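Local coordinates for protein phthiocerol synthesis polyketide synthase type I PpsC (Mycobacterium tuberculosis, PDB 7AHB) that takes part in phthiocerol synthesis as a modular polyketide synthase, its acyltransferase domain probably selecting the extender unit and loading it onto the acyl carrier protein, at residues 47-53 and 311-317; 114-118 and 142-147; 120-124 and 343-347; 131-137 and 265-270; 304-309 and 330-335. All blocks are in the same frame, centred on the assembly; numbering follows the deposited sequence.

All five contacts belong to the acyltransferase domain, and four of them are buried. Interactions 1 and 4 are the sheet itself: both join parallel strands, and strands 49-53 and 133-136 lie next to each other, so the two share one layer and rest on backbone hydrogen bonds. Interactions 2 and 3 both use helix 106-126 on one side of that sheet. The first is almost wholly apolar, whereas the second turns on a single indole hydrogen bond. Interaction 5 is the most peripheral, about 18 Å from centre to chain centre and only partly buried; its two helices cover F314 of interaction 1 with aliphatic groups, with a tyrosine hydroxyl gripping a carbonyl.

Interaction 1: residues 47-53 and 311-317; sequences GGTVFVY and HHTFIEI. With SO4 (sulfate ion), chain D.
Two neighbouring strands of the central parallel sheet meet here, 49-53 beside 313-316, with V50 paired to F314 and F51 to I315. The backbone bonds alternate along the pair: V50 N donates to T313 O at 2.7 Å, I315 N to V50 O, V52 N to I315 O, and I317 N to V52 O at 2.8 Å. At the N-terminal end of the pair, G48 O accepts from both H312 N and T313 N, and a water joins it to T313 OG1. H312 turns its imidazole edge to the chain, ND1 giving G47 O a bond of 2.9 Å that lies in both the ring plane and the carbonyl plane. A sulfate, probably from the crystallisation liquor, sits on G48 N, with O2 at 2.9 Å. In the alpha/beta core of acyltransferases such a sheet carries helices on both faces, and the side chains sort accordingly. On the V50 and V52 face, V50 CB lies 4.2 Å from the centroid of the F314 ring, and helix 300-308 covers both. On the other, I317 is shared by two rings: CD1 stands over a face of F51, 3.8 Å from its centroid, while CG1 stands over a face of Y53. I317 CG1 is anti to its carbonyl carbon (chi1 -54°), which turns that branch in among the rings. Y53 OH bonds to T121 OG1 of helix 106-126.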
# COMPACT_ATOMS: atom_id res chain seq x y z
N GLY A 47 0.87 11.66 -20.55
CA GLY A 47 1.19 10.26 -20.67
C GLY A 47 1.74 9.65 -19.40
O GLY A 47 2.09 10.34 -18.45
N GLY A 48 1.80 8.33 -19.39
CA GLY A 48 2.38 7.60 -18.27
C GLY A 48 1.42 7.23 -17.17
O GLY A 48 0.63 8.07 -16.73
N THR A 49 1.48 5.98 -16.71
CA THR A 49 0.58 5.47 -15.69
C THR A 49 1.37 4.84 -14.56
O THR A 49 2.25 4.00 -14.80
CB THR A 49 -0.39 4.44 -16.28
OG1 THR A 49 -1.27 5.08 -17.21
CG2 THR A 49 -1.22 3.76 -15.16
N VAL A 50 1.01 5.18 -13.32
CA VAL A 50 1.64 4.65 -12.12
C VAL A 50 0.58 3.90 -11.32
O VAL A 50 -0.49 4.45 -11.06
CB VAL A 50 2.25 5.77 -11.28
CG1 VAL A 50 2.87 5.21 -10.01
CG2 VAL A 50 3.33 6.54 -12.10
N PHE A 51 0.87 2.66 -10.96
CA PHE A 51 0.02 1.92 -10.02
C PHE A 51 0.58 2.09 -8.62
O PHE A 51 1.77 1.83 -8.40
CB PHE A 51 -0.01 0.43 -10.33
CG PHE A 51 -1.00 0.03 -11.40
CD1 PHE A 51 -1.45 0.93 -12.34
CD2 PHE A 51 -1.45 -1.28 -11.47
CE1 PHE A 51 -2.34 0.54 -13.33
CE2 PHE A 51 -2.35 -1.67 -12.45
CZ PHE A 51 -2.79 -0.76 -13.37
N VAL A 52 -0.28 2.48 -7.67
CA VAL A 52 0.13 2.75 -6.29
C VAL A 52 -0.51 1.70 -5.38
O VAL A 52 -1.74 1.58 -5.32
CB VAL A 52 -0.29 4.16 -5.85
CG1 VAL A 52 -0.01 4.36 -4.38
CG2 VAL A 52 0.42 5.23 -6.72
N TYR A 53 0.33 0.98 -4.63
CA TYR A 53 -0.12 -0.10 -3.75
C TYR A 53 -0.06 0.39 -2.31
O TYR A 53 1.02 0.68 -1.78
CB TYR A 53 0.72 -1.35 -3.98
CG TYR A 53 0.49 -1.91 -5.36
CD1 TYR A 53 1.22 -1.45 -6.45
CD2 TYR A 53 -0.49 -2.84 -5.59
CE1 TYR A 53 1.01 -1.94 -7.71
CE2 TYR A 53 -0.73 -3.33 -6.86
CZ TYR A 53 0.02 -2.87 -7.92
OH TYR A 53 -0.21 -3.35 -9.18
N HIS A 311 4.91 11.03 -15.38
CA HIS A 311 3.73 10.18 -15.37
C HIS A 311 2.55 11.01 -14.88
O HIS A 311 2.67 11.76 -13.90
CB HIS A 311 3.92 8.96 -14.48
CG HIS A 311 5.12 8.14 -14.83
ND1 HIS A 311 6.38 8.44 -14.36
CD2 HIS A 311 5.25 7.05 -15.61
CE1 HIS A 311 7.24 7.54 -14.82
NE2 HIS A 311 6.58 6.70 -15.59
N HIS A 312 1.41 10.87 -15.54
CA HIS A 312 0.28 11.74 -15.27
C HIS A 312 -0.95 11.03 -14.75
O HIS A 312 -1.85 11.71 -14.24
CB HIS A 312 -0.10 12.51 -16.54
CG HIS A 312 0.94 13.50 -16.95
ND1 HIS A 312 2.10 13.14 -17.58
CD2 HIS A 312 1.00 14.84 -16.78
CE1 HIS A 312 2.83 14.21 -17.80
NE2 HIS A 312 2.19 15.26 -17.32
N THR A 313 -1.03 9.70 -14.84
CA THR A 313 -2.16 8.96 -14.29
C THR A 313 -1.68 8.10 -13.14
O THR A 313 -0.80 7.25 -13.33
CB THR A 313 -2.84 8.11 -15.36
OG1 THR A 313 -3.37 8.96 -16.38
CG2 THR A 313 -3.96 7.28 -14.74
N PHE A 314 -2.25 8.33 -11.96
CA PHE A 314 -1.98 7.55 -10.76
C PHE A 314 -3.25 6.78 -10.38
O PHE A 314 -4.31 7.38 -10.24
CB PHE A 314 -1.54 8.46 -9.62
CG PHE A 314 -0.18 9.07 -9.85
CD1 PHE A 314 -0.02 10.10 -10.76
CD2 PHE A 314 0.93 8.62 -9.16
CE1 PHE A 314 1.23 10.66 -10.98
CE2 PHE A 314 2.17 9.18 -9.37
CZ PHE A 314 2.31 10.21 -10.29
N ILE A 315 -3.12 5.47 -10.23
CA ILE A 315 -4.24 4.59 -9.90
C ILE A 315 -3.88 3.86 -8.61
O ILE A 315 -2.95 3.04 -8.60
CB ILE A 315 -4.54 3.59 -11.02
CG1 ILE A 315 -4.82 4.32 -12.31
CG2 ILE A 315 -5.74 2.67 -10.64
CD1 ILE A 315 -4.95 3.42 -13.52
N GLU A 316 -4.63 4.13 -7.54
CA GLU A 316 -4.45 3.40 -6.30
C GLU A 316 -5.12 2.03 -6.43
O GLU A 316 -6.32 1.95 -6.74
CB GLU A 316 -5.01 4.17 -5.11
CG GLU A 316 -4.89 3.43 -3.81
CD GLU A 316 -5.50 4.21 -2.65
OE1 GLU A 316 -5.56 5.46 -2.76
OE2 GLU A 316 -5.93 3.57 -1.64
N ILE A 317 -4.35 0.98 -6.18
CA ILE A 317 -4.82 -0.39 -6.34
C ILE A 317 -5.25 -0.87 -4.96
O ILE A 317 -4.46 -1.47 -4.22
CB ILE A 317 -3.73 -1.29 -6.93
CG1 ILE A 317 -3.21 -0.70 -8.24
CG2 ILE A 317 -4.31 -2.71 -7.17
CD1 ILE A 317 -4.22 -0.62 -9.35
S SO4 D . 0.60 6.89 -22.42
O1 SO4 D . 0.21 5.78 -23.28
O2 SO4 D . 1.82 6.54 -21.70
O3 SO4 D . 0.83 8.08 -23.24
O4 SO4 D . -0.47 7.16 -21.46
O HOH W 1 -1.44 9.15 -18.13

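Interaction 2: residues 114-118 and 142-147; sequences IGMQL and VAAAVV
Helix segments 114-118 and 142-147 run in roughly the same direction, their axes inclined at 36° and 10.0 Å apart at the closest; I114 and A143 have the nearest CA atoms, at 6.0 Å. From the first helix I114 and L118, one turn apart, extend aliphatic ends toward the second. With CG1 of I114 anti to the backbone N (chi1 -177°), its chain runs out until CD1 meets V142 CG1 at 3.7 Å, the two side chains crossing at about a right angle. L118 works through one branch: CD2 touches V146 CG1 at 3.6 Å and V147 CG2 at 3.9 Å. Beside these the methyl of A143 faces Q117, whose OE1 comes within 3.2 Å of A143 CB. A143 N donates to a water at 3.0 Å, and that water makes a weak bond to Q117 OE1. NE2 reaches weakly to S54 O. Helix 141-147 follows the GxSxG sequence that, as in related acyltransferases, probably forms the nucleophile elbow, and A143 and V147 also pack on Y53 of the sheet. Methyl contacts account for most of the join, while the bridging water supplies a partner for the A143 N-H near the start of its helix.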
# COMPACT_ATOMS: atom_id res chain seq x y z
N ILE A 114 -2.83 -8.33 0.07
CA ILE A 114 -1.98 -8.52 -1.10
C ILE A 114 -2.71 -9.35 -2.15
O ILE A 114 -2.53 -9.14 -3.35
CB ILE A 114 -0.62 -9.13 -0.71
CG1 ILE A 114 0.27 -9.26 -1.96
CG2 ILE A 114 -0.79 -10.46 -0.03
CD1 ILE A 114 1.74 -9.42 -1.68
N GLY A 115 -3.53 -10.31 -1.73
CA GLY A 115 -4.31 -11.05 -2.70
C GLY A 115 -5.26 -10.16 -3.48
O GLY A 115 -5.42 -10.31 -4.71
N MET A 116 -5.94 -9.26 -2.78
CA MET A 116 -6.81 -8.31 -3.45
C MET A 116 -6.02 -7.42 -4.39
O MET A 116 -6.51 -7.08 -5.47
CB MET A 116 -7.58 -7.46 -2.42
CG MET A 116 -8.76 -8.16 -1.74
SD MET A 116 -10.10 -8.59 -2.88
CE MET A 116 -10.61 -7.02 -3.53
N GLN A 117 -4.83 -6.98 -3.96
CA GLN A 117 -4.02 -6.07 -4.78
C GLN A 117 -3.59 -6.73 -6.09
O GLN A 117 -3.67 -6.13 -7.17
CB GLN A 117 -2.78 -5.62 -4.00
CG GLN A 117 -3.10 -4.55 -2.93
CD GLN A 117 -1.96 -4.33 -1.99
OE1 GLN A 117 -1.18 -5.24 -1.70
NE2 GLN A 117 -1.86 -3.12 -1.46
N LEU A 118 -3.10 -7.96 -6.01
CA LEU A 118 -2.70 -8.67 -7.22
C LEU A 118 -3.90 -9.00 -8.11
O LEU A 118 -3.83 -8.86 -9.33
CB LEU A 118 -1.95 -9.94 -6.85
CG LEU A 118 -0.71 -9.70 -6.02
CD1 LEU A 118 -0.12 -11.00 -5.55
CD2 LEU A 118 0.33 -8.89 -6.84
N VAL A 142 5.46 -4.84 -1.09
CA VAL A 142 5.57 -6.23 -1.52
C VAL A 142 4.78 -6.44 -2.81
O VAL A 142 5.30 -7.00 -3.79
CB VAL A 142 5.09 -7.18 -0.41
CG1 VAL A 142 5.25 -8.64 -0.88
CG2 VAL A 142 5.84 -6.93 0.88
N ALA A 143 3.52 -6.00 -2.82
CA ALA A 143 2.69 -6.13 -4.01
C ALA A 143 3.32 -5.42 -5.19
O ALA A 143 3.31 -5.95 -6.31
CB ALA A 143 1.29 -5.57 -3.75
N ALA A 144 3.86 -4.21 -4.96
CA ALA A 144 4.55 -3.48 -6.03
C ALA A 144 5.72 -4.29 -6.59
O ALA A 144 5.91 -4.37 -7.81
CB ALA A 144 5.04 -2.12 -5.51
N ALA A 145 6.51 -4.90 -5.71
CA ALA A 145 7.64 -5.70 -6.15
C ALA A 145 7.17 -6.90 -6.95
O ALA A 145 7.85 -7.32 -7.91
CB ALA A 145 8.46 -6.13 -4.93
N VAL A 146 6.02 -7.49 -6.59
CA VAL A 146 5.48 -8.59 -7.37
C VAL A 146 5.11 -8.11 -8.76
O VAL A 146 5.53 -8.67 -9.78
CB VAL A 146 4.27 -9.22 -6.65
CG1 VAL A 146 3.57 -10.23 -7.56
CG2 VAL A 146 4.70 -9.89 -5.37
N VAL A 147 4.34 -7.02 -8.82
CA VAL A 147 3.85 -6.54 -10.11
C VAL A 147 5.01 -6.05 -10.99
O VAL A 147 4.98 -6.21 -12.22
CB VAL A 147 2.80 -5.45 -9.86
CG1 VAL A 147 2.37 -4.78 -11.16
CG2 VAL A 147 1.58 -6.04 -9.15
O HOH W 2 1.78 -5.83 -0.36

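Interaction 3: residues 120-124 and 343-347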
# COMPACT_ATOMS: atom_id res chain seq x y z
N LEU A 120 -6.72 -7.33 -8.27
CA LEU A 120 -7.22 -6.10 -8.86
C LEU A 120 -6.29 -5.61 -9.98
O LEU A 120 -6.75 -4.98 -10.93
CB LEU A 120 -7.38 -5.00 -7.79
CG LEU A 120 -8.57 -5.19 -6.83
CD1 LEU A 120 -8.47 -4.19 -5.66
CD2 LEU A 120 -9.89 -5.01 -7.58
N THR A 121 -4.99 -5.85 -9.84
CA THR A 121 -4.05 -5.55 -10.92
C THR A 121 -4.39 -6.38 -12.16
O THR A 121 -4.34 -5.87 -13.28
CB THR A 121 -2.62 -5.83 -10.47
OG1 THR A 121 -2.27 -5.00 -9.33
CG2 THR A 121 -1.62 -5.50 -11.61
N ALA A 122 -4.83 -7.63 -11.95
CA ALA A 122 -5.27 -8.48 -13.06
C ALA A 122 -6.52 -7.91 -13.71
O ALA A 122 -6.68 -7.98 -14.93
CB ALA A 122 -5.54 -9.89 -12.55
N LEU A 123 -7.40 -7.34 -12.89
CA LEU A 123 -8.64 -6.78 -13.41
C LEU A 123 -8.35 -5.62 -14.34
O LEU A 123 -8.87 -5.56 -15.46
CB LEU A 123 -9.53 -6.34 -12.25
CG LEU A 123 -10.86 -5.69 -12.62
CD1 LEU A 123 -11.66 -6.62 -13.52
CD2 LEU A 123 -11.65 -5.31 -11.38
N TRP A 124 -7.55 -4.65 -13.88
CA TRP A 124 -7.16 -3.54 -14.74
C TRP A 124 -6.49 -4.03 -16.02
O TRP A 124 -6.74 -3.50 -17.12
CB TRP A 124 -6.22 -2.59 -14.00
CG TRP A 124 -6.83 -1.63 -13.04
CD1 TRP A 124 -6.71 -1.64 -11.68
CD2 TRP A 124 -7.62 -0.47 -13.37
NE1 TRP A 124 -7.38 -0.58 -11.15
CE2 TRP A 124 -7.94 0.16 -12.15
CE3 TRP A 124 -8.07 0.09 -14.56
CZ2 TRP A 124 -8.69 1.34 -12.09
CZ3 TRP A 124 -8.84 1.24 -14.50
CH2 TRP A 124 -9.13 1.86 -13.27
N ILE A 343 -6.85 8.47 -9.16
CA ILE A 343 -8.07 7.70 -8.95
C ILE A 343 -7.77 6.41 -8.22
O ILE A 343 -6.62 5.98 -8.09
CB ILE A 343 -8.81 7.39 -10.28
CG1 ILE A 343 -7.91 6.59 -11.22
CG2 ILE A 343 -9.27 8.66 -10.96
CD1 ILE A 343 -8.70 5.75 -12.23
N GLY A 344 -8.83 5.75 -7.75
CA GLY A 344 -8.73 4.46 -7.12
C GLY A 344 -9.29 3.35 -7.98
O GLY A 344 -9.60 3.53 -9.16
N THR A 345 -9.40 2.17 -7.36
CA THR A 345 -9.91 0.97 -8.02
C THR A 345 -11.30 0.60 -7.52
O THR A 345 -12.26 0.68 -8.27
CB THR A 345 -8.93 -0.20 -7.81
OG1 THR A 345 -7.64 0.16 -8.32
CG2 THR A 345 -9.40 -1.44 -8.52
N LEU A 346 -11.42 0.30 -6.23
CA LEU A 346 -12.71 0.07 -5.59
C LEU A 346 -12.91 1.07 -4.45
O LEU A 346 -11.97 1.72 -3.99
CB LEU A 346 -12.78 -1.36 -5.03
CG LEU A 346 -12.43 -2.52 -5.95
CD1 LEU A 346 -12.52 -3.82 -5.14
CD2 LEU A 346 -13.34 -2.57 -7.12
N GLN A 347 -14.15 1.13 -3.94
CA GLN A 347 -14.47 1.98 -2.81
C GLN A 347 -15.61 1.36 -2.02
O GLN A 347 -16.49 0.69 -2.58
CB GLN A 347 -14.84 3.39 -3.26
CG GLN A 347 -16.09 3.44 -4.09
CD GLN A 347 -16.00 4.53 -5.14
OE1 GLN A 347 -15.43 4.31 -6.22
NE2 GLN A 347 -16.55 5.71 -4.84
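The indole of W124 meets the chain at 343-347 with its edge: T345 OG1 and G344 O both lie in the plane of the ring, beside its nitrogen and its six-membered ring respectively. NE1 donates to T345 OG1 at 2.9 Å, with an N-H...O angle of 175° and the oxygen right in the ring plane, so the bond is nearly ideal and fixes how the indole is rotated. G344 O approaches the same rim, 3.8 Å from CZ2. At the far end of the benzo ring, CH2 makes an oblique contact of 4.0 Å with I343 CD1. F51 of the central sheet also meets this indole, with planes at about 55°, and L25 and L28 of helix 23-29 touch it. T345 places its two branches differently. OG1 is anti to the carbonyl carbon (chi1 -58°) and faces the indole nitrogen, while CG2 lies 3.4 Å from W124 NE1 and also reaches L120 CD2 at 3.7 Å. The hydroxyl has a second partner in E316 O, which links the tryptophan through T345 to the neighbouring strand. In the fold, helix 106-126 lies against one side of the parallel sheet, and the loop leaving the outermost strand, 341-343, bends over to meet it. One turn before W124, L120 extends this contact along the helix: its CD2 also touches L346 CD1 at 3.8 Å, the two leucines meeting at a slant. L67 of helix 65-70 packs on both leucines.

Interaction 4: residues 131-137 and 265-270; sequences PDAVIGH and IPIIST
T270 holds OG1 between its backbone N and carbonyl carbon (chi1 60°), which turns the hydroxyl toward G136 O; at 2.5 Å from T270 OG1 to G136 O the contact is shorter than a normal hydrogen bond, so its length is doubtful. I265 has CG2 anti to the backbone N and CG1 beside it (chi1 -56°), spreading its two branches along the other chain: CG2 packs 3.4 Å from D132 O and CD1 lies 4.1 Å from P131 CG. Between these ends V134 N donates to P266 O and I268 N to V134 O, each at 3.1 Å and close to straight on the carbonyl. This is the edge of the central parallel sheet, where strand 133-136 takes 267-269 as its outermost neighbour. From I135 and I268 onward the strands splay, and a water lies between G136 N and I268 O in place of a direct bond, though its contact to G136 N is too short to lean on. G136 opens the GxSxG sequence of the probable nucleophile elbow. V134 CG2 touches I267 CB at 3.8 Å on the face toward helix 141-147. Toward helix 300-308, I135 CG1 lies 4.0 Å from I268 CB, and I135 CG2 meets T270 CG2 at 3.9 Å.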
# COMPACT_ATOMS: atom_id res chain seq x y z
N PRO A 131 0.66 -0.79 -15.58
CA PRO A 131 1.50 0.31 -15.10
C PRO A 131 2.80 0.45 -15.88
O PRO A 131 3.44 -0.54 -16.23
CB PRO A 131 1.78 -0.07 -13.63
CG PRO A 131 1.74 -1.60 -13.64
CD PRO A 131 0.78 -2.01 -14.76
N ASP A 132 3.19 1.69 -16.12
CA ASP A 132 4.54 1.97 -16.60
C ASP A 132 5.55 2.02 -15.45
O ASP A 132 6.75 1.84 -15.68
CB ASP A 132 4.57 3.31 -17.34
CG ASP A 132 3.54 3.39 -18.45
OD1 ASP A 132 3.61 2.58 -19.39
OD2 ASP A 132 2.65 4.25 -18.36
N ALA A 133 5.08 2.29 -14.23
CA ALA A 133 5.91 2.32 -13.03
C ALA A 133 4.98 2.00 -11.86
O ALA A 133 3.76 2.19 -11.96
CB ALA A 133 6.59 3.67 -12.80
N VAL A 134 5.55 1.48 -10.79
CA VAL A 134 4.76 1.16 -9.60
C VAL A 134 5.40 1.81 -8.38
O VAL A 134 6.61 2.02 -8.30
CB VAL A 134 4.60 -0.38 -9.38
CG1 VAL A 134 4.00 -1.04 -10.59
CG2 VAL A 134 5.94 -1.00 -9.02
N ILE A 135 4.55 2.12 -7.40
CA ILE A 135 4.98 2.67 -6.12
C ILE A 135 4.31 1.84 -5.04
O ILE A 135 3.09 1.63 -5.11
CB ILE A 135 4.59 4.15 -5.97
CG1 ILE A 135 5.47 5.01 -6.84
CG2 ILE A 135 4.73 4.58 -4.51
CD1 ILE A 135 4.99 6.46 -6.93
N GLY A 136 5.10 1.33 -4.09
CA GLY A 136 4.57 0.66 -2.92
C GLY A 136 4.65 1.51 -1.66
O GLY A 136 5.71 1.99 -1.28
N HIS A 137 3.50 1.73 -1.04
CA HIS A 137 3.34 2.51 0.19
C HIS A 137 3.34 1.53 1.36
O HIS A 137 2.48 0.65 1.42
CB HIS A 137 2.03 3.30 0.11
CG HIS A 137 1.58 3.94 1.38
ND1 HIS A 137 1.04 3.22 2.42
CD2 HIS A 137 1.48 5.24 1.74
CE1 HIS A 137 0.68 4.04 3.39
NE2 HIS A 137 0.95 5.28 3.00
N ILE A 265 9.63 -3.64 -14.50
CA ILE A 265 8.91 -2.37 -14.52
C ILE A 265 9.64 -1.46 -13.53
O ILE A 265 9.98 -1.94 -12.44
CB ILE A 265 7.44 -2.53 -14.09
CG1 ILE A 265 6.72 -3.55 -14.93
CG2 ILE A 265 6.69 -1.20 -14.18
CD1 ILE A 265 5.20 -3.46 -14.88
N PRO A 266 9.89 -0.18 -13.83
CA PRO A 266 10.45 0.72 -12.81
C PRO A 266 9.63 0.62 -11.54
O PRO A 266 8.40 0.71 -11.56
CB PRO A 266 10.33 2.11 -13.46
CG PRO A 266 10.52 1.80 -14.93
CD PRO A 266 9.72 0.49 -15.12
N ILE A 267 10.31 0.43 -10.42
CA ILE A 267 9.67 0.49 -9.11
C ILE A 267 10.38 1.58 -8.30
O ILE A 267 11.60 1.52 -8.12
CB ILE A 267 9.69 -0.87 -8.37
CG1 ILE A 267 9.37 -0.67 -6.90
CG2 ILE A 267 11.02 -1.57 -8.57
CD1 ILE A 267 8.93 -1.96 -6.20
N ILE A 268 9.62 2.58 -7.86
CA ILE A 268 10.11 3.65 -7.01
C ILE A 268 9.87 3.21 -5.57
O ILE A 268 8.72 3.16 -5.11
CB ILE A 268 9.41 4.97 -7.33
CG1 ILE A 268 9.73 5.39 -8.78
CG2 ILE A 268 9.87 6.08 -6.36
CD1 ILE A 268 8.76 6.37 -9.34
N SER A 269 10.93 2.85 -4.87
CA SER A 269 10.82 2.33 -3.51
C SER A 269 10.57 3.47 -2.52
O SER A 269 11.19 4.54 -2.60
CB SER A 269 12.09 1.59 -3.13
OG SER A 269 12.05 1.18 -1.75
N THR A 270 9.64 3.26 -1.61
CA THR A 270 9.41 4.21 -0.52
C THR A 270 10.21 3.84 0.73
O THR A 270 10.08 4.48 1.78
CB THR A 270 7.92 4.28 -0.21
OG1 THR A 270 7.45 2.97 0.17
CG2 THR A 270 7.15 4.81 -1.42
O HOH W 3 7.54 1.09 -4.05

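Interaction 5: residues 304-309 and 330-335; sequences IAHAGA and TLRASY
One hydrogen bond joins the two segments, from the residue just after helix 324-334: Y335 OH donates to A305 O at 2.7 Å, with a C=O...O angle of 150° and the donor tilted out of the carbonyl plane. That carbonyl stands at the edge of the phenol, near the ring plane. A305 O also receives a weak bond from G308 N, whose main acceptor is I304 O.

The ring itself is sandwiched. G308 O sits over the centre of one face, 3.5 Å above the plane, and S334 CB covers the opposite face. Y335 has CG anti to its carbonyl carbon (chi1 -48°), and its CB heads toward the first helix, laying the ring against G308 and A309. G308 has no side chain, which allows close approach: CE2 of Y335 comes within 3.5 Å of G308 C, while CD2 of L331 rests 3.8 Å from G308 CA. G308 O has a further partner outside the pair, the hydroxyl of Y340.

Helices 300-308 and 324-334 flank strand 313-316 in the chain and pack on the same face of the sheet, their segments inclined at 56° with axes 9.2 Å apart. Both reach F314 on that strand, through I304, A307 and L331.

The aliphatic contacts lie nearer the sheet than the tyrosine does. I304 CG2 meets T330 CG2 at 3.6 Å and L331 CD2 at 4.0 Å. The same threonine methyl also packs against the backbone N and the CB of A305, and T330 OG1 makes a weak bond back to S326 O within its own helix.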
# COMPACT_ATOMS: atom_id res chain seq x y z
N ILE A 304 5.95 9.86 -4.96
CA ILE A 304 4.93 10.40 -5.85
C ILE A 304 5.48 11.60 -6.62
O ILE A 304 5.29 11.72 -7.84
CB ILE A 304 3.66 10.78 -5.05
CG1 ILE A 304 2.96 9.51 -4.52
CG2 ILE A 304 2.72 11.61 -5.92
CD1 ILE A 304 2.42 8.61 -5.61
N ALA A 305 6.16 12.51 -5.93
CA ALA A 305 6.76 13.67 -6.59
C ALA A 305 7.67 13.23 -7.72
O ALA A 305 7.60 13.75 -8.84
CB ALA A 305 7.52 14.51 -5.56
N HIS A 306 8.55 12.27 -7.45
CA HIS A 306 9.45 11.76 -8.48
C HIS A 306 8.66 11.25 -9.68
O HIS A 306 8.99 11.55 -10.83
CB HIS A 306 10.34 10.65 -7.91
CG HIS A 306 11.57 10.38 -8.72
ND1 HIS A 306 11.55 9.64 -9.89
CD2 HIS A 306 12.86 10.76 -8.54
CE1 HIS A 306 12.77 9.60 -10.41
NE2 HIS A 306 13.58 10.27 -9.61
N ALA A 307 7.59 10.50 -9.41
CA ALA A 307 6.83 9.83 -10.44
C ALA A 307 6.00 10.79 -11.27
O ALA A 307 5.76 10.54 -12.45
CB ALA A 307 5.89 8.78 -9.80
N GLY A 308 5.55 11.89 -10.67
CA GLY A 308 4.75 12.84 -11.42
C GLY A 308 5.55 13.72 -12.38
O GLY A 308 4.96 14.48 -13.15
N ALA A 309 6.87 13.63 -12.34
CA ALA A 309 7.66 14.38 -13.31
C ALA A 309 7.23 14.03 -14.74
O ALA A 309 7.01 14.92 -15.56
CB ALA A 309 9.15 14.09 -13.11
N THR A 330 0.53 16.15 -3.19
CA THR A 330 1.93 16.15 -3.61
C THR A 330 2.06 16.69 -5.03
O THR A 330 2.89 17.56 -5.29
CB THR A 330 2.50 14.74 -3.52
OG1 THR A 330 2.67 14.41 -2.15
CG2 THR A 330 3.83 14.63 -4.25
N LEU A 331 1.24 16.19 -5.95
CA LEU A 331 1.35 16.61 -7.34
C LEU A 331 1.08 18.11 -7.48
O LEU A 331 1.73 18.80 -8.28
CB LEU A 331 0.39 15.80 -8.21
CG LEU A 331 0.69 14.31 -8.29
CD1 LEU A 331 -0.40 13.58 -9.04
CD2 LEU A 331 2.04 14.07 -8.98
N ARG A 332 0.11 18.62 -6.71
CA ARG A 332 -0.24 20.03 -6.79
C ARG A 332 0.92 20.92 -6.36
O ARG A 332 1.01 22.08 -6.79
CB ARG A 332 -1.47 20.30 -5.92
CG ARG A 332 -2.39 21.38 -6.43
CD ARG A 332 -3.59 21.58 -5.47
NE ARG A 332 -4.14 20.30 -5.05
CZ ARG A 332 -5.30 19.80 -5.45
NH1 ARG A 332 -6.08 20.49 -6.30
NH2 ARG A 332 -5.70 18.62 -4.99
N ALA A 333 1.82 20.41 -5.52
CA ALA A 333 2.92 21.22 -5.02
C ALA A 333 4.02 21.43 -6.05
O ALA A 333 4.79 22.37 -5.92
CB ALA A 333 3.53 20.57 -3.77
N SER A 334 4.10 20.57 -7.07
CA SER A 334 5.15 20.64 -8.07
C SER A 334 4.66 20.79 -9.49
O SER A 334 5.43 21.27 -10.34
CB SER A 334 6.02 19.37 -8.02
OG SER A 334 6.82 19.32 -6.86
N TYR A 335 3.41 20.40 -9.79
CA TYR A 335 2.95 20.30 -11.17
C TYR A 335 1.58 20.96 -11.35
O TYR A 335 0.93 21.39 -10.40
CB TYR A 335 2.89 18.84 -11.62
CG TYR A 335 4.15 18.07 -11.29
CD1 TYR A 335 5.37 18.41 -11.89
CD2 TYR A 335 4.13 17.01 -10.38
CE1 TYR A 335 6.52 17.71 -11.60
CE2 TYR A 335 5.29 16.31 -10.08
CZ TYR A 335 6.49 16.68 -10.71
OH TYR A 335 7.65 15.98 -10.43